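Local coordinates for ribonuclease P protein component 3 (PDB 3WYZ), which is a protein subunit of archaeal ribonuclease P, the RNA-based enzyme that probably matures transfer RNAs by cutting off their 5' extensions, at residues R19-H24 against G60-V65; L76-K81 against N99-E104; S140-L145 against R182-G187; K161-V166 against I196-E201. All coordinates share one frame; numbering follows the deposited sequence. Where two conformers were deposited one is given.

Contact 1 of 4, residues R19-H24 against G60-V65; sequences RDEEAH and GKYGKV
His24 and Tyr62, with CA atoms 8.3 Å apart, mark the nearest backbone approach between the first turn of helix 21-30 and the last turn of helix 48-62. These are consecutive helices of a TIM-barrel-like fold, linked through strand 33-41. An edge-to-face aromatic pair lies at the centre. Tyr62 puts CD1 over the centre of the His24 ring, 3.6 Å above its plane, and the two planes stand 61° apart. The imidazole is swung toward the tyrosine by a first torsion that sets CG opposite the backbone N (chi1 -171°). Phe36 of strand 33-41 stacks on Tyr62 and also touches His24, tying both rings to the sheet. One face of the phenol is covered at its centre by CG of the preceding Lys61. A serine in place of His24 would probably leave a gap beside Tyr62 CD1 and remove its edge-to-face partner. At the far end of the phenol, Glu21 CG sits near the ring plane, 3.0 Å from Tyr62 OH. On the solvent side a salt bridge joins crossing side chains: Lys61 NZ meets Glu21 OE2 at 2.6 Å, approaching 35° out of the carboxylate plane.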
loop_
_atom_site.group_PDB
_atom_site.type_symbol
_atom_site.label_atom_id
_atom_site.label_comp_id
_atom_site.label_asym_id
_atom_site.label_seq_id
_atom_site.Cartn_x
_atom_site.Cartn_y
_atom_site.Cartn_z
ATOM N N ARG A 19 8.522 -4.851 4.545
ATOM C CA ARG A 19 9.615 -4.960 3.576
ATOM C C ARG A 19 10.925 -5.507 4.148
ATOM O O ARG A 19 11.943 -5.501 3.458
ATOM C CB ARG A 19 9.854 -3.589 2.945
ATOM C CG ARG A 19 8.650 -3.057 2.189
ATOM C CD ARG A 19 8.660 -1.545 2.071
ATOM N NE ARG A 19 7.413 -1.046 1.500
ATOM C CZ ARG A 19 7.190 0.223 1.169
ATOM N NH1 ARG A 19 8.134 1.144 1.339
ATOM N NH2 ARG A 19 6.016 0.572 0.655
ATOM N N ASP A 20 10.885 -6.001 5.385
ATOM C CA ASP A 20 12.079 -6.473 6.097
ATOM C C ASP A 20 11.819 -7.845 6.739
ATOM O O ASP A 20 10.709 -8.113 7.215
ATOM C CB ASP A 20 12.466 -5.443 7.167
ATOM C CG ASP A 20 13.773 -5.772 7.865
ATOM O OD1 ASP A 20 14.831 -5.739 7.204
ATOM O OD2 ASP A 20 13.751 -6.040 9.083
ATOM N N GLU A 21 12.841 -8.703 6.740
ATOM C CA GLU A 21 12.748 -10.046 7.335
ATOM C C GLU A 21 12.288 -10.026 8.790
ATOM O O GLU A 21 11.307 -10.688 9.143
ATOM C CB GLU A 21 14.099 -10.762 7.290
ATOM C CG GLU A 21 14.273 -11.741 6.147
ATOM C CD GLU A 21 15.480 -12.650 6.328
ATOM O OE1 GLU A 21 16.327 -12.378 7.209
ATOM O OE2 GLU A 21 15.583 -13.644 5.582
ATOM N N GLU A 22 13.016 -9.286 9.629
ATOM C CA GLU A 22 12.711 -9.232 11.060
ATOM C C GLU A 22 11.352 -8.587 11.329
ATOM O O GLU A 22 10.648 -8.972 12.260
ATOM C CB GLU A 22 13.802 -8.479 11.827
ATOM C CG GLU A 22 15.146 -9.189 11.849
ATOM C CD GLU A 22 16.148 -8.513 12.768
ATOM O OE1 GLU A 22 15.757 -8.138 13.898
ATOM O OE2 GLU A 22 17.327 -8.361 12.364
ATOM N N ALA A 23 11.004 -7.594 10.515
ATOM C CA ALA A 23 9.698 -6.946 10.592
ATOM C C ALA A 23 8.585 -7.954 10.300
ATOM O O ALA A 23 7.565 -7.980 10.985
ATOM C CB ALA A 23 9.629 -5.781 9.609
ATOM N N HIS A 24 8.804 -8.783 9.282
ATOM C CA HIS A 24 7.849 -9.815 8.894
ATOM C C HIS A 24 7.630 -10.846 10.007
ATOM O O HIS A 24 6.491 -11.140 10.356
ATOM C CB HIS A 24 8.321 -10.516 7.622
ATOM C CG HIS A 24 7.306 -11.445 7.036
ATOM N ND1 HIS A 24 6.520 -11.100 5.958
ATOM C CD2 HIS A 24 6.950 -12.706 7.376
ATOM C CE1 HIS A 24 5.726 -12.112 5.658
ATOM N NE2 HIS A 24 5.962 -13.094 6.509
ATOM N N GLY A 60 8.213 -18.992 -1.510
ATOM C CA GLY A 60 8.593 -20.132 -0.676
ATOM C C GLY A 60 9.029 -19.727 0.719
ATOM O O GLY A 60 8.889 -20.492 1.663
ATOM N N LYS A 61 9.561 -18.516 0.846
ATOM C CA LYS A 61 10.057 -18.008 2.123
ATOM C C LYS A 61 8.952 -17.366 2.970
ATOM O O LYS A 61 8.838 -17.652 4.165
ATOM C CB LYS A 61 11.193 -17.007 1.868
ATOM C CG LYS A 61 11.719 -16.285 3.096
ATOM C CD LYS A 61 12.215 -17.239 4.171
ATOM C CE LYS A 61 12.791 -16.475 5.353
ATOM N NZ LYS A 61 13.979 -15.657 4.972
ATOM N N TYR A 62 8.157 -16.491 2.354
ATOM C CA TYR A 62 7.152 -15.699 3.076
ATOM C C TYR A 62 5.695 -16.094 2.826
ATOM O O TYR A 62 4.831 -15.778 3.644
ATOM C CB TYR A 62 7.312 -14.224 2.732
ATOM C CG TYR A 62 8.680 -13.674 3.030
ATOM C CD1 TYR A 62 9.048 -13.335 4.325
ATOM C CD2 TYR A 62 9.606 -13.484 2.010
ATOM C CE1 TYR A 62 10.304 -12.828 4.597
ATOM C CE2 TYR A 62 10.859 -12.974 2.268
ATOM C CZ TYR A 62 11.204 -12.645 3.559
ATOM O OH TYR A 62 12.457 -12.132 3.802
ATOM N N GLY A 63 5.421 -16.749 1.702
ATOM C CA GLY A 63 4.059 -17.149 1.343
ATOM C C GLY A 63 3.387 -16.129 0.442
ATOM O O GLY A 63 3.314 -16.320 -0.773
ATOM N N LYS A 64 2.885 -15.052 1.046
ATOM C CA LYS A 64 2.255 -13.958 0.307
ATOM C C LYS A 64 3.294 -12.891 -0.015
ATOM O O LYS A 64 4.017 -12.429 0.872
ATOM C CB LYS A 64 1.116 -13.345 1.120
ATOM C CG LYS A 64 -0.026 -14.307 1.419
ATOM C CD LYS A 64 -0.844 -14.571 0.169
ATOM C CE LYS A 64 -2.053 -15.461 0.427
ATOM N NZ LYS A 64 -2.755 -15.913 -0.814
ATOM N N VAL A 65 3.364 -12.497 -1.280
ATOM C CA VAL A 65 4.374 -11.555 -1.738
ATOM C C VAL A 65 3.741 -10.432 -2.555
ATOM O O VAL A 65 2.896 -10.680 -3.422
ATOM C CB VAL A 65 5.474 -12.263 -2.575
ATOM C CG1 VAL A 65 6.478 -11.257 -3.121
ATOM C CG2 VAL A 65 6.200 -13.301 -1.731
#

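Contact 2 of 4, residues L76-K81 against N99-E104; sequences LIREVK and NRMAIE
Met101 lays its terminal methyl on the guanidinium group of Arg78, the two side chains crossing at about a right angle. CE hovers 3.0 Å above the guanidinium plane, displaced toward its rim, and its nearest atom there is Arg78 NH2 at 3.2 Å. The same methyl also rests against CB and NE of Arg78, so the arginine curls round the end of the thioether. A bend late in the arginine chain (chi3 -57°) makes this possible by folding the guanidinium back over CE. Met101 is itself bent at chi2 (59°), which turns its sulfur and methyl toward the arginine while CG stays by the neighbouring helix.

That CG meets Ile77 CB at 4.1 Å. Ile77 CG2 lies beside the backbone of the partner helix, 3.8 Å from Met101 O, an oxygen that accepts a bond from the hydroxyl of Ser105. The helices 74-83 and 96-104 are successive outer helices of the TIM-barrel-like fold, joined through strand 88-92 and running in nearly the same direction. Their local axes approach to 9.5 Å with a crossing angle of -25°. The closest backbone point is Ile77 against Ala102, whose CA atoms are 6.5 Å apart; both side chains also touch Val91 of the strand beneath.

Beside Arg78, within helix 96-104, Arg100 NE and Glu104 OE1 pair in a salt bridge. Arg78 NH2 stays 6.8 Å from that Glu104 OE1 and 7.0 Å from Arg100 NH2, so any pull from the carboxylate is likely to be offset by the like charge.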
loop_
_atom_site.group_PDB
_atom_site.type_symbol
_atom_site.label_atom_id
_atom_site.label_comp_id
_atom_site.label_asym_id
_atom_site.label_seq_id
_atom_site.Cartn_x
_atom_site.Cartn_y
_atom_site.Cartn_z
ATOM N N LEU A 76 6.322 1.441 -17.731
ATOM C CA LEU A 76 6.763 0.270 -16.963
ATOM C C LEU A 76 5.633 -0.359 -16.139
ATOM O O LEU A 76 5.614 -1.573 -15.946
ATOM C CB LEU A 76 7.932 0.636 -16.041
ATOM C CG LEU A 76 9.322 0.748 -16.681
ATOM C CD1 LEU A 76 9.342 1.592 -17.949
ATOM C CD2 LEU A 76 10.295 1.315 -15.667
ATOM N N ILE A 77 4.701 0.468 -15.665
ATOM C CA ILE A 77 3.555 -0.010 -14.888
ATOM C C ILE A 77 2.683 -0.911 -15.758
ATOM O O ILE A 77 2.244 -1.971 -15.307
ATOM C CB ILE A 77 2.703 1.153 -14.303
ATOM C CG1 ILE A 77 3.365 1.760 -13.058
ATOM C CG2 ILE A 77 1.312 0.668 -13.900
ATOM C CD1 ILE A 77 4.669 2.482 -13.305
ATOM N N ARG A 78 2.436 -0.486 -16.997
ATOM C CA ARG A 78 1.654 -1.281 -17.950
ATOM C C ARG A 78 2.388 -2.562 -18.330
ATOM O O ARG A 78 1.784 -3.629 -18.428
ATOM C CB ARG A 78 1.353 -0.478 -19.219
ATOM C CG ARG A 78 0.183 -1.023 -20.026
ATOM C CD ARG A 78 0.088 -0.397 -21.410
ATOM N NE ARG A 78 -0.027 1.064 -21.371
ATOM C CZ ARG A 78 0.974 1.930 -21.555
ATOM N NH1 ARG A 78 2.218 1.518 -21.799
ATOM N NH2 ARG A 78 0.726 3.236 -21.495
ATOM N N GLU A 79 3.696 -2.445 -18.541
ATOM C CA GLU A 79 4.512 -3.572 -18.980
ATOM C C GLU A 79 4.566 -4.676 -17.929
ATOM O O GLU A 79 4.438 -5.851 -18.260
ATOM C CB GLU A 79 5.928 -3.098 -19.337
ATOM C CG GLU A 79 6.803 -4.150 -20.009
ATOM C CD GLU A 79 6.215 -4.694 -21.306
ATOM O OE1 GLU A 79 5.584 -3.919 -22.059
ATOM O OE2 GLU A 79 6.391 -5.903 -21.577
ATOM N N VAL A 80 4.745 -4.293 -16.667
ATOM C CA VAL A 80 4.776 -5.253 -15.559
ATOM C C VAL A 80 3.396 -5.886 -15.327
ATOM O O VAL A 80 3.295 -7.079 -15.049
ATOM C CB VAL A 80 5.286 -4.593 -14.259
ATOM C CG1 VAL A 80 5.174 -5.547 -13.077
ATOM C CG2 VAL A 80 6.729 -4.135 -14.423
ATOM N N LYS A 81 2.343 -5.082 -15.451
ATOM C CA LYS A 81 0.971 -5.563 -15.295
ATOM C C LYS A 81 0.584 -6.599 -16.359
ATOM O O LYS A 81 -0.177 -7.527 -16.075
ATOM C CB LYS A 81 -0.007 -4.381 -15.339
ATOM C CG LYS A 81 -1.454 -4.726 -15.006
ATOM C CD LYS A 81 -1.620 -5.088 -13.538
ATOM C CE LYS A 81 -3.067 -5.415 -13.201
ATOM N NZ LYS A 81 -3.469 -6.766 -13.679
ATOM N N ASN A 99 0.897 8.222 -10.210
ATOM C CA ASN A 99 -0.375 8.065 -9.514
ATOM C C ASN A 99 -1.515 7.755 -10.483
ATOM O O ASN A 99 -2.315 6.865 -10.226
ATOM C CB ASN A 99 -0.720 9.322 -8.705
ATOM C CG ASN A 99 0.145 9.487 -7.471
ATOM O OD1 ASN A 99 1.064 8.719 -7.241
ATOM N ND2 ASN A 99 -0.142 10.509 -6.679
ATOM N N ARG A 100 -1.574 8.489 -11.591
ATOM C CA ARG A 100 -2.612 8.293 -12.604
ATOM C C ARG A 100 -2.459 6.962 -13.338
ATOM O O ARG A 100 -3.436 6.230 -13.510
ATOM C CB ARG A 100 -2.594 9.448 -13.611
ATOM C CG ARG A 100 -3.796 9.491 -14.551
ATOM C CD ARG A 100 -3.479 10.242 -15.842
ATOM N NE ARG A 100 -2.482 9.535 -16.651
ATOM C CZ ARG A 100 -1.998 9.962 -17.818
ATOM N NH1 ARG A 100 -2.409 11.110 -18.353
ATOM N NH2 ARG A 100 -1.094 9.228 -18.462
ATOM N N MET A 101 -1.237 6.651 -13.765
ATOM C CA MET A 101 -0.974 5.432 -14.536
ATOM C C MET A 101 -1.151 4.162 -13.704
ATOM O O MET A 101 -1.541 3.122 -14.234
ATOM C CB MET A 101 0.439 5.458 -15.123
ATOM C CG MET A 101 0.729 4.320 -16.100
ATOM S SD MET A 101 -0.384 4.302 -17.524
ATOM C CE MET A 101 0.154 2.814 -18.356
ATOM N N ALA A 102 -0.844 4.244 -12.413
ATOM C CA ALA A 102 -1.087 3.130 -11.500
ATOM C C ALA A 102 -2.582 2.825 -11.411
ATOM O O ALA A 102 -2.981 1.662 -11.428
ATOM C CB ALA A 102 -0.532 3.447 -10.125
ATOM N N ILE A 103 -3.393 3.876 -11.331
ATOM C CA ILE A 103 -4.848 3.747 -11.294
ATOM C C ILE A 103 -5.372 3.217 -12.623
ATOM O O ILE A 103 -6.153 2.259 -12.646
ATOM C CB ILE A 103 -5.547 5.100 -11.004
ATOM C CG1 ILE A 103 -5.170 5.640 -9.610
ATOM C CG2 ILE A 103 -7.065 4.970 -11.145
ATOM C CD1 ILE A 103 -5.554 4.744 -8.454
ATOM N N GLU A 104 -4.952 3.858 -13.715
ATOM C CA GLU A 104 -5.417 3.507 -15.067
ATOM C C GLU A 104 -5.145 2.043 -15.428
ATOM O O GLU A 104 -5.984 1.382 -16.040
ATOM C CB GLU A 104 -4.787 4.436 -16.119
ATOM C CG GLU A 104 -5.392 5.836 -16.151
ATOM C CD GLU A 104 -4.665 6.803 -17.083
ATOM O OE1 GLU A 104 -3.448 6.627 -17.335
ATOM O OE2 GLU A 104 -5.314 7.763 -17.555
#

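Contact 3 of 4, residues S140-L145 against R182-G187; sequences SLSPLL and RWEVRG
Arg186, whose aliphatic chain packs on Leu141, holds its guanidinium edge-on to Trp183 O, which lies in the guanidinium plane. The bond from Arg186 NH1 to Trp183 O is 2.9 Å long and nearly straight (168° at the hydrogen), although the donor sits 36° above the carbonyl plane. Trp183 in turn has one indole face covered at its centre by Arg182 CG, while its CZ3 lies at the edge of the Arg182 guanidinium. Across the contact, Leu141 CD2 meets Arg186 CG at 3.6 Å. Bends at chi2 and chi3 of Arg186 return the charged end to its own loop and leave the methylenes for the leucine. With an aspartate at Arg186, Trp183 O would probably lose this donor and Leu141 CD2 the chain it leans on. Nearby, Ser142 OG and Glu184 OE1 stand 3.3 Å apart, and the backbone N of Glu180 bonds to the same carboxylate oxygen. A glycerol molecule, probably from crystallisation, lies about 3 Å from the side chain of Ser142. The two segments follow the neighbouring strands 136-140 and 173-176, so they belong to the loops at the C-terminal ends of the parallel strands, the rim that in TIM-barrel proteins generally carries the functional site.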
loop_
_atom_site.group_PDB
_atom_site.type_symbol
_atom_site.label_atom_id
_atom_site.label_comp_id
_atom_site.label_asym_id
_atom_site.label_seq_id
_atom_site.Cartn_x
_atom_site.Cartn_y
_atom_site.Cartn_z
ATOM N N SER A 140 0.150 4.413 4.258
ATOM C CA SER A 140 1.367 3.969 4.935
ATOM C C SER A 140 1.624 4.813 6.175
ATOM O O SER A 140 1.509 6.028 6.138
ATOM C CB SER A 140 2.574 4.048 3.991
ATOM O OG SER A 140 2.928 5.399 3.724
ATOM N N LEU A 141 1.983 4.155 7.271
ATOM C CA LEU A 141 2.388 4.838 8.495
ATOM C C LEU A 141 3.862 5.278 8.451
ATOM O O LEU A 141 4.263 6.160 9.206
ATOM C CB LEU A 141 2.139 3.921 9.693
ATOM C CG LEU A 141 2.580 4.364 11.088
ATOM C CD1 LEU A 141 2.000 5.714 11.499
ATOM C CD2 LEU A 141 2.197 3.297 12.098
ATOM N N SER A 142 4.650 4.677 7.555
ATOM C CA SER A 142 6.106 4.871 7.503
ATOM C C SER A 142 6.579 6.334 7.489
ATOM O O SER A 142 7.470 6.688 8.256
ATOM C CB SER A 142 6.706 4.138 6.293
ATOM O OG SER A 142 8.089 3.934 6.478
ATOM N N PRO A 143 5.999 7.185 6.617
ATOM C CA PRO A 143 6.447 8.585 6.556
ATOM C C PRO A 143 6.289 9.364 7.871
ATOM O O PRO A 143 7.084 10.253 8.149
ATOM C CB PRO A 143 5.552 9.197 5.466
ATOM C CG PRO A 143 5.049 8.041 4.672
ATOM C CD PRO A 143 4.916 6.918 5.651
ATOM N N LEU A 144 5.279 9.021 8.669
ATOM C CA LEU A 144 5.014 9.720 9.926
ATOM C C LEU A 144 6.064 9.471 11.007
ATOM O O LEU A 144 6.287 10.335 11.851
ATOM C CB LEU A 144 3.632 9.355 10.466
ATOM C CG LEU A 144 2.442 9.915 9.696
ATOM C CD1 LEU A 144 1.158 9.284 10.204
ATOM C CD2 LEU A 144 2.376 11.430 9.829
ATOM N N LEU A 145 6.697 8.299 10.984
ATOM C CA LEU A 145 7.757 7.982 11.945
ATOM C C LEU A 145 9.020 8.779 11.662
ATOM O O LEU A 145 9.754 9.126 12.586
ATOM C CB LEU A 145 8.103 6.488 11.934
ATOM C CG LEU A 145 7.106 5.474 12.515
ATOM C CD1 LEU A 145 6.382 6.001 13.743
ATOM C CD2 LEU A 145 6.092 5.044 11.476
ATOM N N ARG A 182 12.275 -3.691 11.829
ATOM C CA ARG A 182 11.460 -4.253 12.908
ATOM C C ARG A 182 10.840 -3.175 13.801
ATOM O O ARG A 182 9.808 -3.399 14.438
ATOM C CB ARG A 182 12.301 -5.216 13.763
ATOM C CG ARG A 182 13.372 -4.537 14.606
ATOM C CD ARG A 182 14.399 -5.525 15.141
ATOM N NE ARG A 182 13.791 -6.766 15.626
ATOM C CZ ARG A 182 13.158 -6.906 16.786
ATOM N NH1 ARG A 182 13.023 -5.883 17.625
ATOM N NH2 ARG A 182 12.643 -8.086 17.111
ATOM N N TRP A 183 11.480 -2.008 13.835
ATOM C CA TRP A 183 11.056 -0.898 14.683
ATOM C C TRP A 183 9.815 -0.176 14.153
ATOM O O TRP A 183 9.059 0.413 14.929
ATOM C CB TRP A 183 12.213 0.097 14.839
ATOM C CG TRP A 183 13.500 -0.571 15.241
ATOM C CD1 TRP A 183 14.654 -0.648 14.508
ATOM C CD2 TRP A 183 13.746 -1.288 16.454
ATOM N NE1 TRP A 183 15.607 -1.357 15.198
ATOM C CE2 TRP A 183 15.078 -1.762 16.395
ATOM C CE3 TRP A 183 12.974 -1.574 17.588
ATOM C CZ2 TRP A 183 15.652 -2.503 17.429
ATOM C CZ3 TRP A 183 13.547 -2.314 18.614
ATOM C CH2 TRP A 183 14.871 -2.766 18.526
ATOM N N GLU A 184 9.610 -0.230 12.838
ATOM C CA GLU A 184 8.489 0.455 12.189
ATOM C C GLU A 184 7.190 -0.368 12.152
ATOM O O GLU A 184 6.159 0.131 11.703
ATOM C CB GLU A 184 8.885 0.864 10.767
ATOM C CG GLU A 184 10.092 1.789 10.714
ATOM C CD GLU A 184 10.413 2.270 9.315
ATOM O OE1 GLU A 184 9.780 1.795 8.348
ATOM O OE2 GLU A 184 11.307 3.131 9.176
ATOM N N VAL A 185 7.237 -1.615 12.620
ATOM C CA VAL A 185 6.044 -2.457 12.690
ATOM C C VAL A 185 5.207 -2.049 13.902
ATOM O O VAL A 185 5.724 -1.950 15.007
ATOM C CB VAL A 185 6.410 -3.954 12.806
ATOM C CG1 VAL A 185 5.167 -4.829 12.807
ATOM C CG2 VAL A 185 7.328 -4.369 11.663
ATOM N N ARG A 186 3.915 -1.819 13.683
ATOM C CA ARG A 186 2.983 -1.477 14.759
ATOM C C ARG A 186 1.789 -2.428 14.718
ATOM O O ARG A 186 1.405 -2.917 13.658
ATOM C CB ARG A 186 2.488 -0.036 14.612
ATOM C CG ARG A 186 3.572 1.033 14.565
ATOM C CD ARG A 186 4.141 1.395 15.932
ATOM N NE ARG A 186 5.528 0.951 16.094
ATOM C CZ ARG A 186 5.991 0.183 17.083
ATOM N NH1 ARG A 186 7.279 -0.146 17.100
ATOM N NH2 ARG A 186 5.194 -0.261 18.059
ATOM N N GLY A 187 1.196 -2.675 15.880
ATOM C CA GLY A 187 0.087 -3.619 15.994
ATOM C C GLY A 187 -1.201 -3.095 15.384
ATOM O O GLY A 187 -1.305 -1.902 15.094
#

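Contact 4 of 4, residues K161-V166 against I196-E201; sequences KTWQLV and INIGME
Between Thr162, on the inner side of helix 149-168, and Gln164, Trp163 reaches across to Ile198, Gly199 and Met200. The partner segment is the end of helix 188-198, closed by a Schellman motif at Gly199; both helices belong to the TIM-barrel-like fold. Thr162 packs on strand 136-140, touching Ile137 and Phe139, and its hydroxyl is bonded to Phe158 O within its own helix.

Trp163 carries nearly all the contact. With chi1 at 161° the indole points away from its own backbone N and out to the end of helix 188-198. At the root of the side chain, Trp163 CB packs against Ile198 CG2 at 3.5 Å. Further out, the pyrrole part runs beside the turning backbone: CD1 is 3.6 Å from Ile198 O, and NE1 is 3.3 Å from Gly199 O. Gly199 has positive phi, and a side chain there would crowd both Trp163 CD1 and the carbonyl of Ile198. Glu204 of helix 202-209 touches the indole as well.

In one of its two conformers Met200 covers one face of the six-membered ring. Met200 CG then makes a CH-pi contact 3.8 Å from the centroid of that Trp163 ring, 14° off its normal. In the same conformer the sulfur follows over the ring in a Met-aromatic contact, and beyond it Met200 CE reaches Trp163 CZ3 at 3.7 Å.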
loop_
_atom_site.group_PDB
_atom_site.type_symbol
_atom_site.label_atom_id
_atom_site.label_comp_id
_atom_site.label_asym_id
_atom_site.label_seq_id
_atom_site.Cartn_x
_atom_site.Cartn_y
_atom_site.Cartn_z
ATOM N N LYS A 161 -7.212 14.473 3.481
ATOM C CA LYS A 161 -7.807 14.833 2.184
ATOM C C LYS A 161 -8.057 13.591 1.326
ATOM O O LYS A 161 -9.111 13.460 0.703
ATOM C CB LYS A 161 -6.919 15.816 1.403
ATOM C CG LYS A 161 -6.748 17.188 2.050
ATOM C CD LYS A 161 -6.623 18.297 1.009
ATOM C CE LYS A 161 -5.945 19.547 1.567
ATOM N NZ LYS A 161 -6.254 20.770 0.764
ATOM N N THR A 162 -7.080 12.691 1.296
ATOM C CA THR A 162 -7.193 11.457 0.538
ATOM C C THR A 162 -8.276 10.543 1.115
ATOM O O THR A 162 -9.031 9.923 0.367
ATOM C CB THR A 162 -5.853 10.706 0.498
ATOM O OG1 THR A 162 -4.846 11.551 -0.079
ATOM C CG2 THR A 162 -5.965 9.448 -0.317
ATOM N N TRP A 163 -8.351 10.453 2.438
ATOM C CA TRP A 163 -9.387 9.639 3.075
ATOM C C TRP A 163 -10.788 10.132 2.704
ATOM O O TRP A 163 -11.647 9.338 2.356
ATOM C CB TRP A 163 -9.220 9.619 4.597
ATOM C CG TRP A 163 -10.470 9.201 5.325
ATOM C CD1 TRP A 163 -11.179 9.939 6.215
ATOM C CD2 TRP A 163 -11.170 7.953 5.189
ATOM N NE1 TRP A 163 -12.273 9.231 6.660
ATOM C CE2 TRP A 163 -12.294 8.012 6.041
ATOM C CE3 TRP A 163 -10.959 6.802 4.423
ATOM C CZ2 TRP A 163 -13.202 6.954 6.165
ATOM C CZ3 TRP A 163 -11.866 5.745 4.544
ATOM C CH2 TRP A 163 -12.979 5.837 5.410
ATOM N N GLN A 164 -11.009 11.441 2.773
ATOM C CA GLN A 164 -12.320 12.029 2.485
ATOM C C GLN A 164 -12.771 11.721 1.058
ATOM O O GLN A 164 -13.945 11.503 0.803
ATOM C CB GLN A 164 -12.285 13.548 2.700
ATOM C CG GLN A 164 -12.146 13.978 4.158
ATOM C CD GLN A 164 -11.778 15.449 4.310
ATOM O OE1 GLN A 164 -12.322 16.308 3.623
ATOM N NE2 GLN A 164 -10.857 15.741 5.217
ATOM N N LEU A 165 -11.813 11.726 0.128
ATOM C CA LEU A 165 -12.063 11.379 -1.273
ATOM C C LEU A 165 -12.311 9.881 -1.430
ATOM O O LEU A 165 -13.294 9.477 -2.038
ATOM C CB LEU A 165 -10.880 11.797 -2.158
ATOM C CG LEU A 165 -10.793 13.292 -2.471
ATOM C CD1 LEU A 165 -9.418 13.662 -3.017
ATOM C CD2 LEU A 165 -11.886 13.692 -3.449
ATOM N N VAL A 166 -11.402 9.073 -0.883
ATOM C CA VAL A 166 -11.539 7.618 -0.846
ATOM C C VAL A 166 -12.912 7.201 -0.311
ATOM O O VAL A 166 -13.576 6.332 -0.883
ATOM C CB VAL A 166 -10.427 6.984 0.031
ATOM C CG1 VAL A 166 -10.797 5.584 0.492
ATOM C CG2 VAL A 166 -9.093 6.960 -0.710
ATOM N N ILE A 196 -8.209 6.545 12.740
ATOM C CA ILE A 196 -9.017 7.476 13.527
ATOM C C ILE A 196 -8.439 8.897 13.472
ATOM O O ILE A 196 -9.195 9.859 13.343
ATOM C CB ILE A 196 -9.150 7.022 15.001
ATOM C CG1 ILE A 196 -9.905 5.690 15.090
ATOM C CG2 ILE A 196 -9.871 8.078 15.835
ATOM C CD1 ILE A 196 -9.620 4.916 16.361
ATOM N N ASN A 197 -7.114 9.026 13.554
ATOM C CA ASN A 197 -6.453 10.336 13.413
ATOM C C ASN A 197 -6.758 11.014 12.084
ATOM O O ASN A 197 -6.901 12.231 12.018
ATOM C CB ASN A 197 -4.933 10.202 13.538
ATOM C CG ASN A 197 -4.477 9.963 14.962
ATOM O OD1 ASN A 197 -5.277 9.665 15.849
ATOM N ND2 ASN A 197 -3.173 10.087 15.184
ATOM N N ILE A 198 -6.827 10.210 11.028
ATOM C CA ILE A 198 -7.092 10.686 9.675
ATOM C C ILE A 198 -8.574 10.983 9.460
ATOM O O ILE A 198 -8.941 11.615 8.476
ATOM C CB ILE A 198 -6.572 9.652 8.640
ATOM C CG1 ILE A 198 -5.055 9.499 8.765
ATOM C CG2 ILE A 198 -6.918 10.033 7.213
ATOM C CD1 ILE A 198 -4.300 10.801 8.805
ATOM N N GLY A 199 -9.427 10.527 10.373
ATOM C CA GLY A 199 -10.859 10.822 10.317
ATOM C C GLY A 199 -11.769 9.635 10.075
ATOM O O GLY A 199 -12.954 9.821 9.792
ATOM N N MET A 200 -11.225 8.421 10.180
ATOM C CA MET A 200 -12.016 7.212 10.018
ATOM C C MET A 200 -12.820 6.937 11.286
ATOM O O MET A 200 -12.392 7.265 12.387
ATOM C CB MET A 200 -11.110 6.018 9.705
ATOM C CG MET A 200 -10.223 6.213 8.485
ATOM S SD MET A 200 -9.312 4.726 8.044
ATOM C CE MET A 200 -10.660 3.747 7.419
ATOM N N GLU A 201 -13.989 6.337 11.124
ATOM C CA GLU A 201 -14.755 5.864 12.268
ATOM C C GLU A 201 -14.148 4.523 12.670
ATOM O O GLU A 201 -13.346 3.944 11.927
ATOM C CB GLU A 201 -16.241 5.696 11.924
ATOM C CG GLU A 201 -16.933 6.960 11.416
ATOM C CD GLU A 201 -17.037 8.071 12.452
ATOM O OE1 GLU A 201 -16.807 7.817 13.655
ATOM O OE2 GLU A 201 -17.365 9.214 12.056
#

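Overall arrangement
The four contacts are spread round one TIM-barrel-like domain, each centred 13 to 15 Å from the middle of the chain. Contacts 1 and 3 touch directly: Glu22 OE1 forms a 3.0 Å salt bridge with Arg182 NE, and Ala23 CB packs on Val185 CG2 at 3.4 Å. Through them the loop after strand 173-176 reaches the start of helix 21-30. Contact 4 lies about 6 Å from contact 3 at the nearest atoms, and their segments alternate along the chain. Contact 2 is separate, its nearest atoms about 8 Å from contact 4 and about 11 Å from contact 1. Glycerol, probably from crystallisation, is hydrogen-bonded to Arg19 in contact 1 and lies near Ser142 in contact 3; it may mark a pocket.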